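Local coordinates for protein type III effector HopA1 (Pseudomonas syringae pv. tomato str. DC3000, PDB 4RSX) that probably acts inside plant cells as a secreted bacterial effector, of which this chain is the C-terminal alpha/beta portion, though its biochemical activity is not established, at residues Tyr97-Lys102 with Arg128-Leu133. Residues are numbered along the deposited sequence; the frame is centred on the assembly and turned at random.
Sequences YRIIPK and RAMATL
Ile99 meets the helix with both of its branches, and the pair of contacts illustrates how one beta-branched residue on a strand can straddle two successive helical positions. Its CG2 methyl lies over the helix backbone at Ala131, 4.1 Å from Ala131 CA and scarcely farther from that residue's methyl, in ordinary van der Waals contact. The longer branch goes to the preceding residue, where Ile99 CD1 comes within 4.2 Å of Met130 CB. With chi1 at -54°, CG2 stands anti to the backbone N and CG1 beside that N, so that CG2 faces Ala131 while CD1, close by it, faces Met130. Met130 crosses the isoleucine at about a right angle; its touching atom is the first carbon of the chain, while the thioether bends farther along at chi3. The interface is small, 112 Å² in all, buried and wholly apolar. In the same helical turn, though not touching the strand, Thr132 OG1 adds a 3.1 Å bond to Arg128 O, which already accepts from Thr132 N on the opposite face of its carbonyl plane. The contact is one place where helix 123-136 meets the antiparallel sheet, at strand 96-101. That strand is hydrogen-bonded between strands 64-68 and 140-146, and Ile99 also touches Ile64. Met130 reaches on to Ala158 and Leu160 of strand 158-162, Ala131 meets Leu58 of helix 45-58, and Ala129 packs against helix 166-180.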
ATOM      1  N   TYR A  97      -7.505  -4.098  -8.373  1.00 13.24           N
ATOM      2  CA  TYR A  97      -8.233  -5.327  -8.087  1.00 13.30           C
ATOM      3  C   TYR A  97      -7.939  -5.758  -6.654  1.00 13.04           C
ATOM      4  O   TYR A  97      -6.818  -5.602  -6.165  1.00 12.31           O
ATOM      5  CB  TYR A  97      -7.804  -6.429  -9.051  1.00 13.95           C
ATOM      6  CG  TYR A  97      -8.134  -6.144 -10.497  1.00 14.12           C
ATOM      7  CD1 TYR A  97      -9.258  -6.694 -11.084  1.00 17.00           C
ATOM      8  CD2 TYR A  97      -7.318  -5.331 -11.277  1.00 14.90           C
ATOM      9  CE1 TYR A  97      -9.573  -6.453 -12.414  1.00 18.54           C
ATOM     10  CE2 TYR A  97      -7.627  -5.068 -12.608  1.00 15.13           C
ATOM     11  CZ  TYR A  97      -8.762  -5.637 -13.166  1.00 20.26           C
ATOM     12  OH  TYR A  97      -9.096  -5.404 -14.480  1.00 17.08           O
ATOM     13  N   ARG A  98      -8.933  -6.291  -5.962  1.00 16.82           N
ATOM     14  CA  ARG A  98      -8.635  -6.868  -4.663  1.00 18.59           C
ATOM     15  C   ARG A  98      -8.652  -8.369  -4.756  1.00 18.41           C
ATOM     16  O   ARG A  98      -9.382  -8.951  -5.567  1.00 18.69           O
ATOM     17  CB  ARG A  98      -9.560  -6.367  -3.546  1.00 20.65           C
ATOM     18  CG  ARG A  98     -11.030  -6.390  -3.871  1.00 32.78           C
ATOM     19  CD  ARG A  98     -11.849  -5.978  -2.648  1.00 40.21           C
ATOM     20  NE  ARG A  98     -11.381  -4.725  -2.055  1.00 41.73           N
ATOM     21  CZ  ARG A  98     -11.663  -4.342  -0.812  1.00 40.08           C
ATOM     22  NH1 ARG A  98     -12.404  -5.121  -0.037  1.00 35.67           N
ATOM     23  NH2 ARG A  98     -11.203  -3.187  -0.344  1.00 36.31           N
ATOM     24  N   ILE A  99      -7.798  -8.978  -3.946  1.00 13.87           N
ATOM     25  CA  ILE A  99      -7.711 -10.416  -3.821  1.00 13.58           C
ATOM     26  C   ILE A  99      -8.238 -10.750  -2.439  1.00 14.91           C
ATOM     27  O   ILE A  99      -7.660 -10.326  -1.437  1.00 13.74           O
ATOM     28  CB  ILE A  99      -6.248 -10.836  -3.873  1.00 14.17           C
ATOM     29  CG1 ILE A  99      -5.590 -10.270  -5.136  1.00 15.36           C
ATOM     30  CG2 ILE A  99      -6.119 -12.353  -3.782  1.00 12.23           C
ATOM     31  CD1 ILE A  99      -4.051 -10.322  -5.102  1.00 13.64           C
ATOM     32  N   ILE A 100      -9.333 -11.498  -2.374  1.00 17.55           N
ATOM     33  CA  ILE A 100      -9.994 -11.767  -1.102  1.00 19.18           C
ATOM     34  C   ILE A 100     -10.177 -13.263  -0.872  1.00 21.00           C
ATOM     35  O   ILE A 100     -10.320 -14.034  -1.831  1.00 22.12           O
ATOM     36  CB  ILE A 100     -11.382 -11.085  -1.027  1.00 22.67           C
ATOM     37  CG1 ILE A 100     -12.380 -11.804  -1.932  1.00 23.40           C
ATOM     38  CG2 ILE A 100     -11.286  -9.622  -1.428  1.00 24.45           C
ATOM     39  CD1 ILE A 100     -13.701 -11.085  -2.037  1.00 30.14           C
ATOM     40  N   PRO A 101     -10.171 -13.682   0.405  1.00 17.38           N
ATOM     41  CA  PRO A 101     -10.513 -15.080   0.690  1.00 19.40           C
ATOM     42  C   PRO A 101     -11.998 -15.257   0.443  1.00 22.19           C
ATOM     43  O   PRO A 101     -12.763 -14.289   0.628  1.00 18.82           O
ATOM     44  CB  PRO A 101     -10.220 -15.223   2.184  1.00 13.39           C
ATOM     45  CG  PRO A 101     -10.446 -13.805   2.742  1.00 18.59           C
ATOM     46  CD  PRO A 101      -9.948 -12.889   1.632  1.00 14.25           C
ATOM     47  N   LYS A 102     -12.383 -16.461   0.021  1.00 26.86           N
ATOM     48  CA  LYS A 102     -13.779 -16.830  -0.206  1.00 29.41           C
ATOM     49  C   LYS A 102     -14.645 -16.498   1.012  1.00 25.72           C
ATOM     50  O   LYS A 102     -15.737 -15.930   0.889  1.00 25.80           O
ATOM     51  CB  LYS A 102     -13.840 -18.330  -0.531  1.00 33.16           C
ATOM     52  CG  LYS A 102     -15.227 -18.912  -0.774  1.00 36.07           C
ATOM     53  CD  LYS A 102     -15.100 -20.404  -1.102  1.00 47.48           C
ATOM     54  CE  LYS A 102     -16.438 -21.136  -1.029  1.00 51.85           C
ATOM     55  NZ  LYS A 102     -16.241 -22.618  -0.929  1.00 52.29           N
ATOM     56  N   ARG A 128       0.243 -14.057  -7.841  1.00 14.11           N
ATOM     57  CA  ARG A 128       0.064 -15.469  -7.527  1.00 16.71           C
ATOM     58  C   ARG A 128       0.504 -15.777  -6.103  1.00 17.35           C
ATOM     59  O   ARG A 128      -0.195 -16.469  -5.366  1.00 16.35           O
ATOM     60  CB  ARG A 128       0.887 -16.329  -8.495  1.00 17.50           C
ATOM     61  CG  ARG A 128       0.414 -16.290  -9.946  1.00 24.64           C
ATOM     62  CD  ARG A 128       1.030 -17.444 -10.751  1.00 29.51           C
ATOM     63  NE  ARG A 128       0.853 -17.250 -12.187  1.00 40.47           N
ATOM     64  CZ  ARG A 128      -0.037 -17.908 -12.930  1.00 50.06           C
ATOM     65  NH1 ARG A 128      -0.829 -18.821 -12.370  1.00 39.24           N
ATOM     66  NH2 ARG A 128      -0.129 -17.658 -14.235  1.00 48.58           N
ATOM     67  N   ALA A 129       1.686 -15.288  -5.733  1.00 10.85           N
ATOM     68  CA  ALA A 129       2.196 -15.494  -4.388  1.00 13.15           C
ATOM     69  C   ALA A 129       1.284 -14.842  -3.345  1.00 13.28           C
ATOM     70  O   ALA A 129       1.083 -15.391  -2.262  1.00 11.86           O
ATOM     71  CB  ALA A 129       3.619 -14.967  -4.270  1.00 11.11           C
ATOM     72  N   MET A 130       0.738 -13.667  -3.663  1.00 15.04           N
ATOM     73  CA  MET A 130      -0.163 -12.982  -2.734  1.00 15.41           C
ATOM     74  C   MET A 130      -1.429 -13.802  -2.510  1.00 13.85           C
ATOM     75  O   MET A 130      -1.882 -13.955  -1.375  1.00 14.44           O
ATOM     76  CB  MET A 130      -0.513 -11.575  -3.241  1.00 11.19           C
ATOM     77  CG  MET A 130       0.646 -10.591  -3.119  1.00 12.94           C
ATOM     78  SD  MET A 130       0.317  -9.030  -3.972  1.00 13.12           S
ATOM     79  CE  MET A 130      -0.968  -8.381  -2.897  1.00  9.15           C
ATOM     80  N   ALA A 131      -1.990 -14.340  -3.591  1.00 12.20           N
ATOM     81  CA  ALA A 131      -3.190 -15.173  -3.489  1.00 14.64           C
ATOM     82  C   ALA A 131      -2.944 -16.424  -2.628  1.00 16.31           C
ATOM     83  O   ALA A 131      -3.767 -16.784  -1.772  1.00 17.96           O
ATOM     84  CB  ALA A 131      -3.693 -15.560  -4.873  1.00 13.08           C
ATOM     85  N   THR A 132      -1.814 -17.083  -2.850  1.00 13.10           N
ATOM     86  CA  THR A 132      -1.476 -18.260  -2.057  1.00 16.17           C
ATOM     87  C   THR A 132      -1.369 -17.869  -0.575  1.00 16.66           C
ATOM     88  O   THR A 132      -1.964 -18.510   0.300  1.00 15.62           O
ATOM     89  CB  THR A 132      -0.159 -18.886  -2.535  1.00 16.07           C
ATOM     90  OG1 THR A 132      -0.268 -19.194  -3.928  1.00 21.87           O
ATOM     91  CG2 THR A 132       0.162 -20.162  -1.754  1.00 16.47           C
ATOM     92  N   LEU A 133      -0.631 -16.800  -0.307  1.00 16.21           N
ATOM     93  CA  LEU A 133      -0.382 -16.358   1.060  1.00 17.52           C
ATOM     94  C   LEU A 133      -1.706 -15.982   1.734  1.00 16.82           C
ATOM     95  O   LEU A 133      -1.953 -16.359   2.887  1.00 14.30           O
ATOM     96  CB  LEU A 133       0.609 -15.189   1.062  1.00 12.94           C
ATOM     97  CG  LEU A 133       1.322 -14.877   2.384  1.00 25.01           C
ATOM     98  CD1 LEU A 133       2.060 -16.111   2.903  1.00 21.14           C
ATOM     99  CD2 LEU A 133       2.291 -13.688   2.249  1.00 19.51           C
TER